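PDB 3NWR: A rubisco-like protein from Burkholderia fungorum, which is of unsettled reaction but probably acts as a lyase-class enzyme, built on the TIM-barrel catalytic domain it shares with the rubisco large chain. Local coordinates for residues L186-V191 with R220-R225; R213-E218 with V232-T237; D238-M243 with F267-S272; L249-G254 with T276-L281. One frame throughout, in Å; residues are numbered along the deposited sequence.

Interaction 1: residues L186-V191 with R220-R225; sequences LCEAGV and RRYRER
C187 and Y222 join the ends of two outer helices of the TIM-barrel domain: C187 lies on the last turn of helix 176-189, where its carbonyl takes part in the Schellman motif that ends the helix, and Y222 projects from helix 208-226. Y222 has its ring carbon CG anti to the backbone N (chi1 174°), which swings the ring across to the other helix end. There the CB of C187 settles over one ring face, 3.6 Å from the ring centroid and only 11° off the normal, a clear CH-pi contact. The short cysteine side chain lets its CB lie directly against the ring. Its SG lies further out and obliquely, 4.6 Å from the centroid of the Y222 ring. E188 approaches from another direction: its chain bends at chi2 and brings the carboxylate to the ring's edge, with OE2 3.7 Å from CD1 of Y222 and the two planes 82° apart. This acid also has a salt bridge to R184, one turn earlier in its own helix. Beyond the ring, OH of Y222 lies 2.6 Å from a water and has a hydrogen bond with R228. The same water donates to the backbone O of E188. G190, whose positive phi glycine tolerates easily, closes the helix with its N bonded to C187 O at 2.9 Å. Tyrosine thus serves three purposes here: its face gives an apolar, polarisable surface to the cysteine, its hydroxyl is tied into a polar network with water and arginine, and its C-H edge may gain a little electrostatically from the carboxylate.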
loop_
_atom_site.group_PDB
_atom_site.type_symbol
_atom_site.label_atom_id
_atom_site.label_comp_id
_atom_site.label_asym_id
_atom_site.label_seq_id
_atom_site.Cartn_x
_atom_site.Cartn_y
_atom_site.Cartn_z
ATOM N N LEU A 186 -11.955 28.107 14.505
ATOM C CA LEU A 186 -10.536 27.838 14.286
ATOM C C LEU A 186 -9.888 28.956 13.459
ATOM O O LEU A 186 -8.767 29.376 13.738
ATOM C CB LEU A 186 -10.337 26.470 13.615
ATOM C CG LEU A 186 -10.862 25.256 14.391
ATOM C CD1 LEU A 186 -10.739 23.957 13.586
ATOM C CD2 LEU A 186 -10.146 25.125 15.744
ATOM N N CYS A 187 -10.596 29.440 12.442
ATOM C CA CYS A 187 -10.124 30.581 11.669
ATOM C C CYS A 187 -9.905 31.791 12.579
ATOM O O CYS A 187 -8.860 32.435 12.533
ATOM C CB CYS A 187 -11.126 30.949 10.572
ATOM S SG CYS A 187 -11.214 29.788 9.182
ATOM N N GLU A 188 -10.910 32.096 13.393
ATOM C CA GLU A 188 -10.852 33.254 14.284
ATOM C C GLU A 188 -9.710 33.134 15.292
ATOM O O GLU A 188 -9.142 34.144 15.726
ATOM C CB GLU A 188 -12.184 33.435 15.013
ATOM C CG GLU A 188 -13.359 33.729 14.089
ATOM C CD GLU A 188 -13.394 35.163 13.594
ATOM O OE1 GLU A 188 -12.570 35.989 14.049
ATOM O OE2 GLU A 188 -14.260 35.468 12.748
ATOM N N ALA A 189 -9.370 31.902 15.661
ATOM C CA ALA A 189 -8.242 31.664 16.562
ATOM C C ALA A 189 -6.916 32.028 15.895
ATOM O O ALA A 189 -5.921 32.278 16.580
ATOM C CB ALA A 189 -8.220 30.210 17.052
ATOM N N GLY A 190 -6.899 32.054 14.566
ATOM C CA GLY A 190 -5.746 32.561 13.838
ATOM C C GLY A 190 -4.876 31.560 13.097
ATOM O O GLY A 190 -3.778 31.912 12.661
ATOM N N VAL A 191 -5.354 30.329 12.928
ATOM C CA VAL A 191 -4.575 29.335 12.185
ATOM C C VAL A 191 -4.497 29.715 10.709
ATOM O O VAL A 191 -5.286 30.536 10.229
ATOM C CB VAL A 191 -5.167 27.909 12.313
ATOM C CG1 VAL A 191 -5.201 27.473 13.783
ATOM C CG2 VAL A 191 -6.558 27.843 11.693
ATOM N N ARG A 220 -14.767 31.656 3.340
ATOM C CA ARG A 220 -14.849 32.817 2.451
ATOM C C ARG A 220 -15.225 34.070 3.235
ATOM O O ARG A 220 -14.611 35.126 3.077
ATOM C CB ARG A 220 -15.857 32.570 1.316
ATOM C CG ARG A 220 -15.434 31.487 0.304
ATOM C CD ARG A 220 -16.375 31.396 -0.921
ATOM N NE ARG A 220 -17.781 31.224 -0.555
ATOM C CZ ARG A 220 -18.445 30.068 -0.565
ATOM N NH1 ARG A 220 -17.852 28.941 -0.942
ATOM N NH2 ARG A 220 -19.726 30.040 -0.211
ATOM N N ARG A 221 -16.225 33.950 4.097
ATOM C CA ARG A 221 -16.646 35.089 4.899
ATOM C C ARG A 221 -15.541 35.519 5.861
ATOM O O ARG A 221 -15.354 36.710 6.111
ATOM C CB ARG A 221 -17.922 34.784 5.673
ATOM C CG ARG A 221 -18.407 36.005 6.429
ATOM C CD ARG A 221 -19.569 35.724 7.359
ATOM N NE ARG A 221 -19.617 36.713 8.435
ATOM C CZ ARG A 221 -20.519 36.712 9.407
ATOM N NH1 ARG A 221 -21.458 35.778 9.437
ATOM N NH2 ARG A 221 -20.480 37.642 10.347
ATOM N N TYR A 222 -14.801 34.557 6.403
ATOM C CA TYR A 222 -13.703 34.907 7.288
ATOM C C TYR A 222 -12.622 35.693 6.542
ATOM O O TYR A 222 -12.088 36.663 7.072
ATOM C CB TYR A 222 -13.098 33.677 7.983
ATOM C CG TYR A 222 -11.867 34.026 8.786
ATOM C CD1 TYR A 222 -11.970 34.670 10.016
ATOM C CD2 TYR A 222 -10.597 33.741 8.298
ATOM C CE1 TYR A 222 -10.843 34.998 10.741
ATOM C CE2 TYR A 222 -9.468 34.067 9.015
ATOM C CZ TYR A 222 -9.593 34.693 10.238
ATOM O OH TYR A 222 -8.465 35.026 10.956
ATOM N N ARG A 223 -12.299 35.276 5.319
ATOM C CA ARG A 223 -11.314 35.998 4.516
ATOM C C ARG A 223 -11.782 37.429 4.268
ATOM O O ARG A 223 -11.005 38.376 4.397
ATOM C CB ARG A 223 -11.078 35.304 3.171
ATOM C CG ARG A 223 -9.875 35.842 2.392
ATOM C CD ARG A 223 -10.169 35.957 0.887
ATOM N NE ARG A 223 -11.192 35.017 0.446
ATOM C CZ ARG A 223 -12.366 35.366 -0.074
ATOM N NH1 ARG A 223 -12.691 36.647 -0.229
ATOM N NH2 ARG A 223 -13.220 34.428 -0.431
ATOM N N GLU A 224 -13.054 37.576 3.910
ATOM C CA GLU A 224 -13.623 38.894 3.614
ATOM C C GLU A 224 -13.405 39.856 4.766
ATOM O O GLU A 224 -12.972 40.992 4.569
ATOM C CB GLU A 224 -15.129 38.794 3.370
ATOM C CG GLU A 224 -15.531 38.128 2.078
ATOM C CD GLU A 224 -17.027 37.903 2.006
ATOM O OE1 GLU A 224 -17.761 38.576 2.762
ATOM O OE2 GLU A 224 -17.467 37.054 1.201
ATOM N N ARG A 225 -13.730 39.393 5.968
ATOM C CA ARG A 225 -13.703 40.231 7.159
ATOM C C ARG A 225 -12.304 40.455 7.717
ATOM O O ARG A 225 -12.002 41.531 8.234
ATOM C CB ARG A 225 -14.599 39.631 8.247
ATOM C CG ARG A 225 -16.063 39.535 7.853
ATOM C CD ARG A 225 -16.889 38.888 8.950
ATOM N NE ARG A 225 -16.789 39.618 10.212
ATOM C CZ ARG A 225 -17.502 40.699 10.510
ATOM N NH1 ARG A 225 -18.369 41.186 9.631
ATOM N NH2 ARG A 225 -17.345 41.297 11.685
HETATM O O HOH W 1 -8.542 36.230 13.253
#

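Interaction 2: residues R213-E218 with V232-T237; sequences RAVMSE and VAFNIT
F234 points its ring outward from strand 233-235, and V215 and M216 of helix 208-226 receive the far end of it. This is the tight part. CG1 of V215 approaches the far end of the ring obliquely, 3.6 Å from CZ of F234, while CB of the same valine lies in the ring plane at its edge. From the other flank SD of M216 comes to 3.6 Å from CE2 of F234, and it too is in the plane, 89° off the normal when taken from the centroid: a Met-aromatic contact of the edge-on kind. The bend at chi2 (-49°) lays CG and SD of the methionine along the ring edge; the further bend at chi3 turns the CE methyl away from the ring. Within the strand segment, CG1 of V232 sits over one face of the F234 ring. Packing is looser between the two valines, where CG1 of V215 and CG1 of V232 are 4.3 Å apart. On the side turned from the strand, R213 and S217 of the helix are exposed. A glycerol, probably from the crystallisation liquor, lies about 4 Å from the side chain of M216. Beyond the contact, N235 OD1 forms an Asx turn with T237 N. No polar bond crosses between helix and strand; cohesion comes from dispersion, together with a possible weak attraction between the sulfur and the positively polarised C-H edge of the phenylalanine.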
loop_
_atom_site.group_PDB
_atom_site.type_symbol
_atom_site.label_atom_id
_atom_site.label_comp_id
_atom_site.label_asym_id
_atom_site.label_seq_id
_atom_site.Cartn_x
_atom_site.Cartn_y
_atom_site.Cartn_z
ATOM N N ARG A 213 -19.420 22.690 1.024
ATOM C CA ARG A 213 -20.234 23.893 0.863
ATOM C C ARG A 213 -20.385 24.694 2.162
ATOM O O ARG A 213 -20.207 25.916 2.169
ATOM C CB ARG A 213 -21.605 23.541 0.278
ATOM C CG ARG A 213 -21.550 22.960 -1.116
ATOM C CD ARG A 213 -22.959 22.697 -1.628
ATOM N NE ARG A 213 -22.965 22.429 -3.061
ATOM C CZ ARG A 213 -23.047 21.214 -3.591
ATOM N NH1 ARG A 213 -23.136 20.157 -2.802
ATOM N NH2 ARG A 213 -23.046 21.058 -4.907
ATOM N N ALA A 214 -20.695 24.019 3.265
ATOM C CA ALA A 214 -20.891 24.723 4.533
ATOM C C ALA A 214 -19.595 25.331 5.045
ATOM O O ALA A 214 -19.556 26.488 5.452
ATOM C CB ALA A 214 -21.483 23.800 5.583
ATOM N N VAL A 215 -18.527 24.542 5.025
ATOM C CA VAL A 215 -17.239 25.026 5.503
ATOM C C VAL A 215 -16.700 26.194 4.678
ATOM O O VAL A 215 -16.222 27.185 5.234
ATOM C CB VAL A 215 -16.194 23.884 5.564
ATOM C CG1 VAL A 215 -14.800 24.435 5.807
ATOM C CG2 VAL A 215 -16.571 22.879 6.646
ATOM N N MET A 216 -16.769 26.089 3.356
ATOM C CA MET A 216 -16.225 27.155 2.525
ATOM C C MET A 216 -17.003 28.461 2.678
ATOM O O MET A 216 -16.433 29.539 2.542
ATOM C CB MET A 216 -16.126 26.742 1.054
ATOM C CG MET A 216 -14.969 25.777 0.752
ATOM S SD MET A 216 -13.383 26.324 1.426
ATOM C CE MET A 216 -13.280 27.972 0.705
ATOM N N SER A 217 -18.297 28.365 2.965
ATOM C CA SER A 217 -19.067 29.576 3.243
ATOM C C SER A 217 -18.441 30.365 4.384
ATOM O O SER A 217 -18.267 31.581 4.289
ATOM C CB SER A 217 -20.516 29.243 3.582
ATOM O OG SER A 217 -21.246 30.438 3.796
ATOM N N GLU A 218 -18.106 29.664 5.463
ATOM C CA GLU A 218 -17.461 30.288 6.610
ATOM C C GLU A 218 -16.062 30.785 6.276
ATOM O O GLU A 218 -15.680 31.881 6.669
ATOM C CB GLU A 218 -17.418 29.326 7.801
ATOM C CG GLU A 218 -18.787 29.016 8.389
ATOM C CD GLU A 218 -19.358 30.177 9.186
ATOM O OE1 GLU A 218 -18.662 31.200 9.360
ATOM O OE2 GLU A 218 -20.510 30.056 9.644
ATOM N N VAL A 232 -8.069 25.060 3.732
ATOM C CA VAL A 232 -8.718 23.888 4.292
ATOM C C VAL A 232 -8.424 22.687 3.406
ATOM O O VAL A 232 -8.738 22.684 2.205
ATOM C CB VAL A 232 -10.248 24.071 4.427
ATOM C CG1 VAL A 232 -10.896 22.778 4.964
ATOM C CG2 VAL A 232 -10.565 25.248 5.348
ATOM N N ALA A 233 -7.788 21.683 3.998
ATOM C CA ALA A 233 -7.524 20.445 3.285
ATOM C C ALA A 233 -8.714 19.526 3.494
ATOM O O ALA A 233 -8.826 18.854 4.521
ATOM C CB ALA A 233 -6.233 19.795 3.789
ATOM N N PHE A 234 -9.633 19.536 2.532
ATOM C CA PHE A 234 -10.777 18.632 2.564
ATOM C C PHE A 234 -10.331 17.241 2.170
ATOM O O PHE A 234 -9.712 17.058 1.113
ATOM C CB PHE A 234 -11.852 19.101 1.582
ATOM C CG PHE A 234 -12.502 20.387 1.983
ATOM C CD1 PHE A 234 -13.436 20.408 3.007
ATOM C CD2 PHE A 234 -12.171 21.573 1.349
ATOM C CE1 PHE A 234 -14.049 21.603 3.388
ATOM C CE2 PHE A 234 -12.776 22.782 1.731
ATOM C CZ PHE A 234 -13.712 22.792 2.752
ATOM N N ASN A 235 -10.660 16.258 3.005
ATOM C CA ASN A 235 -10.329 14.877 2.696
ATOM C C ASN A 235 -11.289 14.299 1.654
ATOM O O ASN A 235 -12.434 13.957 1.967
ATOM C CB ASN A 235 -10.338 14.031 3.969
ATOM C CG ASN A 235 -9.879 12.608 3.715
ATOM O OD1 ASN A 235 -9.379 12.297 2.637
ATOM N ND2 ASN A 235 -10.033 11.740 4.713
ATOM N N ILE A 236 -10.817 14.202 0.418
ATOM C CA ILE A 236 -11.656 13.737 -0.678
ATOM C C ILE A 236 -11.407 12.277 -1.029
ATOM O O ILE A 236 -11.976 11.768 -1.997
ATOM C CB ILE A 236 -11.476 14.584 -1.954
ATOM C CG1 ILE A 236 -10.047 14.443 -2.484
ATOM C CG2 ILE A 236 -11.835 16.055 -1.680
ATOM C CD1 ILE A 236 -9.839 15.032 -3.886
ATOM N N THR A 237 -10.567 11.609 -0.236
ATOM C CA THR A 237 -10.279 10.180 -0.425
ATOM C C THR A 237 -11.538 9.405 -0.802
ATOM O O THR A 237 -12.524 9.428 -0.056
ATOM C CB THR A 237 -9.705 9.558 0.862
ATOM O OG1 THR A 237 -8.510 10.254 1.249
ATOM C CG2 THR A 237 -9.389 8.070 0.650
#

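Interaction 3: residues D238-M243 with F267-S272; sequences DDLDAM and FSAIQS
L240 and M243, one turn apart at the start of helix 240-252, form two bumps with a shallow hollow between them, and the methyl of A269 from helix 267-276 fits there. CB of A269 lies 4.0 Å from CD2 of L240 and 4.2 Å from CE of M243. Because alanine is so short, the backbones can draw close, and the CA atoms of L240 and A269 are 5.8 Å apart. L240 has its CG anti to the backbone N (chi1 -179°), which carries CD2 forward until it rests 3.4 Å from the carbonyl O of A269. M243 bends only near its end, at chi3, and the methyl so turned also meets CD1 of I270 at 4.4 Å; the flexible thioether fits itself between an alanine and a branched chain. The CB of I270 points away from helix 240-252, and it is the tip of the side chain that comes back to fill this side. D239 is the N-cap of helix 240-252, its OD2 taking the N-H of A242 at 3.2 Å with an angle of 162°, and L240 follows it as the first helical residue. The other oxygen of D239 binds S272 and R275 of the second subunit, and L240 also packs on S272 of that subunit. Two neighbouring outer helices of a TIM barrel, packed together by their first turns and built into the dimer interface, are what this contact represents.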
loop_
_atom_site.group_PDB
_atom_site.type_symbol
_atom_site.label_atom_id
_atom_site.label_comp_id
_atom_site.label_asym_id
_atom_site.label_seq_id
_atom_site.Cartn_x
_atom_site.Cartn_y
_atom_site.Cartn_z
ATOM N N ASP A 238 -11.499 8.725 -1.947
ATOM C CA ASP A 238 -12.651 7.991 -2.474
ATOM C C ASP A 238 -12.204 7.248 -3.719
ATOM O O ASP A 238 -11.054 7.353 -4.159
ATOM C CB ASP A 238 -13.770 8.971 -2.864
ATOM C CG ASP A 238 -15.170 8.397 -2.691
ATOM O OD1 ASP A 238 -15.371 7.172 -2.814
ATOM O OD2 ASP A 238 -16.095 9.202 -2.450
ATOM N N ASP A 239 -13.129 6.497 -4.297
ATOM C CA ASP A 239 -12.974 5.990 -5.640
ATOM C C ASP A 239 -12.468 7.112 -6.563
ATOM O O ASP A 239 -12.818 8.280 -6.362
ATOM C CB ASP A 239 -14.345 5.484 -6.068
ATOM C CG ASP A 239 -14.478 5.361 -7.534
ATOM O OD1 ASP A 239 -14.065 4.305 -8.057
ATOM O OD2 ASP A 239 -15.009 6.312 -8.150
ATOM N N LEU A 240 -11.627 6.792 -7.545
ATOM C CA LEU A 240 -10.979 7.846 -8.342
ATOM C C LEU A 240 -11.964 8.782 -9.048
ATOM O O LEU A 240 -11.825 10.002 -8.962
ATOM C CB LEU A 240 -9.986 7.263 -9.358
ATOM C CG LEU A 240 -9.188 8.221 -10.262
ATOM C CD1 LEU A 240 -10.000 8.733 -11.469
ATOM C CD2 LEU A 240 -8.578 9.384 -9.470
ATOM N N ASP A 241 -12.954 8.228 -9.742
ATOM C CA ASP A 241 -13.917 9.086 -10.429
ATOM C C ASP A 241 -14.596 10.016 -9.428
ATOM O O ASP A 241 -14.799 11.204 -9.705
ATOM C CB ASP A 241 -14.968 8.262 -11.174
ATOM C CG ASP A 241 -14.398 7.504 -12.354
ATOM O OD1 ASP A 241 -13.330 7.869 -12.869
ATOM O OD2 ASP A 241 -15.043 6.529 -12.791
ATOM N N ALA A 242 -14.957 9.475 -8.268
ATOM C CA ALA A 242 -15.583 10.275 -7.224
ATOM C C ALA A 242 -14.640 11.355 -6.710
ATOM O O ALA A 242 -15.055 12.501 -6.513
ATOM C CB ALA A 242 -16.075 9.397 -6.081
ATOM N N MET A 243 -13.372 11.003 -6.500
ATOM C CA MET A 243 -12.388 11.996 -6.061
ATOM C C MET A 243 -12.284 13.175 -7.001
ATOM O O MET A 243 -12.136 14.314 -6.554
ATOM C CB MET A 243 -10.993 11.392 -5.880
ATOM C CG MET A 243 -10.849 10.585 -4.624
ATOM S SD MET A 243 -9.119 10.506 -4.071
ATOM C CE MET A 243 -8.433 9.532 -5.384
ATOM N N PHE A 267 -0.824 4.991 -6.288
ATOM C CA PHE A 267 -0.103 5.834 -7.240
ATOM C C PHE A 267 -0.939 6.087 -8.496
ATOM O O PHE A 267 -0.939 7.192 -9.027
ATOM C CB PHE A 267 1.220 5.185 -7.660
ATOM C CG PHE A 267 2.203 4.978 -6.531
ATOM C CD1 PHE A 267 2.777 6.070 -5.889
ATOM C CD2 PHE A 267 2.572 3.696 -6.130
ATOM C CE1 PHE A 267 3.703 5.899 -4.852
ATOM C CE2 PHE A 267 3.500 3.499 -5.100
ATOM C CZ PHE A 267 4.072 4.607 -4.458
ATOM N N SER A 268 -1.630 5.054 -8.982
ATOM C CA SER A 268 -2.404 5.175 -10.220
ATOM C C SER A 268 -3.480 6.245 -10.115
ATOM O O SER A 268 -3.678 7.047 -11.041
ATOM C CB SER A 268 -3.056 3.828 -10.565
ATOM O OG SER A 268 -2.060 2.858 -10.801
ATOM N N ALA A 269 -4.193 6.252 -8.996
ATOM C CA ALA A 269 -5.254 7.233 -8.785
ATOM C C ALA A 269 -4.692 8.627 -8.559
ATOM O O ALA A 269 -5.190 9.610 -9.123
ATOM C CB ALA A 269 -6.136 6.834 -7.605
ATOM N N ILE A 270 -3.666 8.730 -7.720
ATOM C CA ILE A 270 -3.166 10.056 -7.379
ATOM C C ILE A 270 -2.517 10.760 -8.566
ATOM O O ILE A 270 -2.716 11.967 -8.753
ATOM C CB ILE A 270 -2.233 10.021 -6.153
ATOM C CG1 ILE A 270 -2.985 9.511 -4.914
ATOM C CG2 ILE A 270 -1.619 11.402 -5.911
ATOM C CD1 ILE A 270 -4.218 10.320 -4.507
ATOM N N GLN A 271 -1.761 10.029 -9.380
ATOM C CA GLN A 271 -1.148 10.655 -10.547
ATOM C C GLN A 271 -2.231 11.187 -11.488
ATOM O O GLN A 271 -2.112 12.294 -12.022
ATOM C CB GLN A 271 -0.184 9.706 -11.269
ATOM C CG GLN A 271 0.504 10.396 -12.435
ATOM C CD GLN A 271 1.583 9.571 -13.098
ATOM O OE1 GLN A 271 1.867 8.437 -12.701
ATOM N NE2 GLN A 271 2.201 10.147 -14.119
ATOM N N SER A 272 -3.305 10.422 -11.664
ATOM C CA SER A 272 -4.394 10.877 -12.521
ATOM C C SER A 272 -5.102 12.098 -11.922
ATOM O O SER A 272 -5.388 13.059 -12.632
ATOM C CB SER A 272 -5.386 9.746 -12.791
ATOM O OG SER A 272 -4.808 8.797 -13.673
#

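Interaction 4: residues L249-G254 with T276-L281; sequences LVEREG and TTPLVL
V250 and L279 meet at a slant, whereas E251 and P278 cross at about a right angle; these two orientations define the contact between the end of helix 240-252 and the loop leading into strand 280-284. In the buried half, CG1 of V250 touches CD1 of L279 at 3.8 Å. Both side chains also pack on V258 of the intervening strand 257-261, so branched aliphatic groups suit a place shared by three elements. In the outer half E251 is fully stretched, with CG anti to the backbone N (chi1 180°), and its carboxylate reaches the proline ring: OE1 is 3.3 Å from CG of P278, and OE2 is 3.5 Å from that same carbon. The aliphatic ring offers C-H groups to the acid rather than a bond. OE1 is also the acceptor of a water at 2.8 Å, and the same water lies 2.9 Å from OG1 of T277, so the charged group is linked through solvent to the loop. T277 holds that loop in shape through an ST turn, its OG1 accepting from L279 N at 3.2 Å and 163°, which sets L279 facing the helix. G254, with positive phi, ends the helix in a Schellman motif. An outer helix whose C-terminal end packs against the approach to a parallel strand two places on from its own is an arrangement that fits the beta-alpha repeats of the TIM barrel.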
loop_
_atom_site.group_PDB
_atom_site.type_symbol
_atom_site.label_atom_id
_atom_site.label_comp_id
_atom_site.label_asym_id
_atom_site.label_seq_id
_atom_site.Cartn_x
_atom_site.Cartn_y
_atom_site.Cartn_z
ATOM N N LEU A 249 -15.694 20.108 -7.046
ATOM C CA LEU A 249 -16.557 20.841 -6.115
ATOM C C LEU A 249 -15.746 21.754 -5.197
ATOM O O LEU A 249 -16.098 22.912 -4.990
ATOM C CB LEU A 249 -17.410 19.887 -5.273
ATOM C CG LEU A 249 -18.228 20.584 -4.182
ATOM C CD1 LEU A 249 -19.295 21.496 -4.810
ATOM C CD2 LEU A 249 -18.860 19.582 -3.234
ATOM N N VAL A 250 -14.652 21.233 -4.639
ATOM C CA VAL A 250 -13.819 22.049 -3.765
ATOM C C VAL A 250 -13.363 23.297 -4.511
ATOM O O VAL A 250 -13.414 24.403 -3.967
ATOM C CB VAL A 250 -12.616 21.251 -3.191
ATOM C CG1 VAL A 250 -11.651 22.178 -2.442
ATOM C CG2 VAL A 250 -13.112 20.164 -2.247
ATOM N N GLU A 251 -12.936 23.132 -5.758
ATOM C CA GLU A 251 -12.498 24.281 -6.548
ATOM C C GLU A 251 -13.640 25.265 -6.799
ATOM O O GLU A 251 -13.467 26.483 -6.653
ATOM C CB GLU A 251 -11.870 23.844 -7.875
ATOM C CG GLU A 251 -11.409 25.008 -8.736
ATOM C CD GLU A 251 -10.718 24.567 -10.008
ATOM O OE1 GLU A 251 -10.590 23.342 -10.243
ATOM O OE2 GLU A 251 -10.297 25.455 -10.782
ATOM N N ARG A 252 -14.803 24.740 -7.172
ATOM C CA ARG A 252 -15.953 25.601 -7.454
ATOM C C ARG A 252 -16.363 26.423 -6.239
ATOM O O ARG A 252 -16.825 27.565 -6.364
ATOM C CB ARG A 252 -17.135 24.764 -7.942
ATOM C CG ARG A 252 -17.037 24.353 -9.397
ATOM C CD ARG A 252 -18.393 23.896 -9.932
ATOM N NE ARG A 252 -18.957 22.801 -9.145
ATOM C CZ ARG A 252 -18.664 21.517 -9.337
ATOM N NH1 ARG A 252 -17.812 21.165 -10.290
ATOM N NH2 ARG A 252 -19.225 20.588 -8.579
ATOM N N GLU A 253 -16.187 25.843 -5.057
ATOM C CA GLU A 253 -16.560 26.491 -3.808
ATOM C C GLU A 253 -15.459 27.406 -3.265
ATOM O O GLU A 253 -15.572 27.920 -2.158
ATOM C CB GLU A 253 -16.967 25.441 -2.777
ATOM C CG GLU A 253 -18.260 24.731 -3.140
ATOM C CD GLU A 253 -19.475 25.634 -2.990
ATOM O OE1 GLU A 253 -19.479 26.468 -2.064
ATOM O OE2 GLU A 253 -20.421 25.500 -3.790
ATOM N N GLY A 254 -14.414 27.620 -4.062
ATOM C CA GLY A 254 -13.357 28.551 -3.695
ATOM C C GLY A 254 -12.243 27.984 -2.838
ATOM O O GLY A 254 -11.452 28.731 -2.254
ATOM N N THR A 276 -5.681 16.543 -13.184
ATOM C CA THR A 276 -6.959 17.222 -13.405
ATOM C C THR A 276 -7.352 18.250 -12.336
ATOM O O THR A 276 -8.315 18.995 -12.531
ATOM C CB THR A 276 -8.110 16.216 -13.656
ATOM O OG1 THR A 276 -8.179 15.278 -12.577
ATOM C CG2 THR A 276 -7.870 15.461 -14.951
ATOM N N THR A 277 -6.631 18.309 -11.219
ATOM C CA THR A 277 -6.917 19.361 -10.242
ATOM C C THR A 277 -5.795 20.382 -10.102
ATOM O O THR A 277 -4.617 20.025 -10.004
ATOM C CB THR A 277 -7.284 18.828 -8.848
ATOM O OG1 THR A 277 -7.663 19.935 -8.012
ATOM C CG2 THR A 277 -6.109 18.128 -8.215
ATOM N N PRO A 278 -6.171 21.667 -10.085
ATOM C CA PRO A 278 -5.196 22.746 -9.897
ATOM C C PRO A 278 -4.965 23.082 -8.428
ATOM O O PRO A 278 -4.243 24.037 -8.134
ATOM C CB PRO A 278 -5.867 23.926 -10.603
ATOM C CG PRO A 278 -7.324 23.682 -10.401
ATOM C CD PRO A 278 -7.503 22.178 -10.454
ATOM N N LEU A 279 -5.569 22.313 -7.526
ATOM C CA LEU A 279 -5.482 22.578 -6.095
ATOM C C LEU A 279 -4.193 22.015 -5.503
ATOM O O LEU A 279 -3.505 21.212 -6.130
ATOM C CB LEU A 279 -6.693 21.976 -5.372
ATOM C CG LEU A 279 -8.048 22.420 -5.924
ATOM C CD1 LEU A 279 -9.180 21.617 -5.320
ATOM C CD2 LEU A 279 -8.232 23.910 -5.663
ATOM N N VAL A 280 -3.867 22.467 -4.300
ATOM C CA VAL A 280 -2.788 21.863 -3.517
ATOM C C VAL A 280 -3.189 20.440 -3.144
ATOM O O VAL A 280 -4.305 20.203 -2.696
ATOM C CB VAL A 280 -2.542 22.678 -2.241
ATOM C CG1 VAL A 280 -1.489 22.000 -1.356
ATOM C CG2 VAL A 280 -2.105 24.091 -2.598
ATOM N N LEU A 281 -2.259 19.506 -3.320
ATOM C CA LEU A 281 -2.491 18.099 -3.020
ATOM C C LEU A 281 -1.777 17.761 -1.714
ATOM O O LEU A 281 -0.544 17.631 -1.679
ATOM C CB LEU A 281 -1.953 17.235 -4.159
ATOM C CG LEU A 281 -2.905 16.270 -4.847
ATOM C CD1 LEU A 281 -2.119 15.394 -5.812
ATOM C CD2 LEU A 281 -3.655 15.432 -3.825
HETATM O O HOH W 2 -10.327 20.971 -8.729
#

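How the interactions relate
From the N terminus, interaction 1 opens on helix 176-189 and closes on the far end of helix 208-226. Interaction 2 starts earlier on that second helix, so the two cross, and it closes on strand 233-235. The next pair follows in series: 238-243 begins interaction 3 directly after interaction 2, with M243 packing on I236, and interaction 4 opens on the same helix 240-252 before interaction 3 closes on helix 267-276, so these cross too. Interaction 4 ends at strand 280-284, where L281 meets I270. A salt bridge from R220 to E253 ties interactions 1 and 4, and M216 rests on E253, joining interactions 2 and 4. Together they link consecutive helices and strands of one barrel.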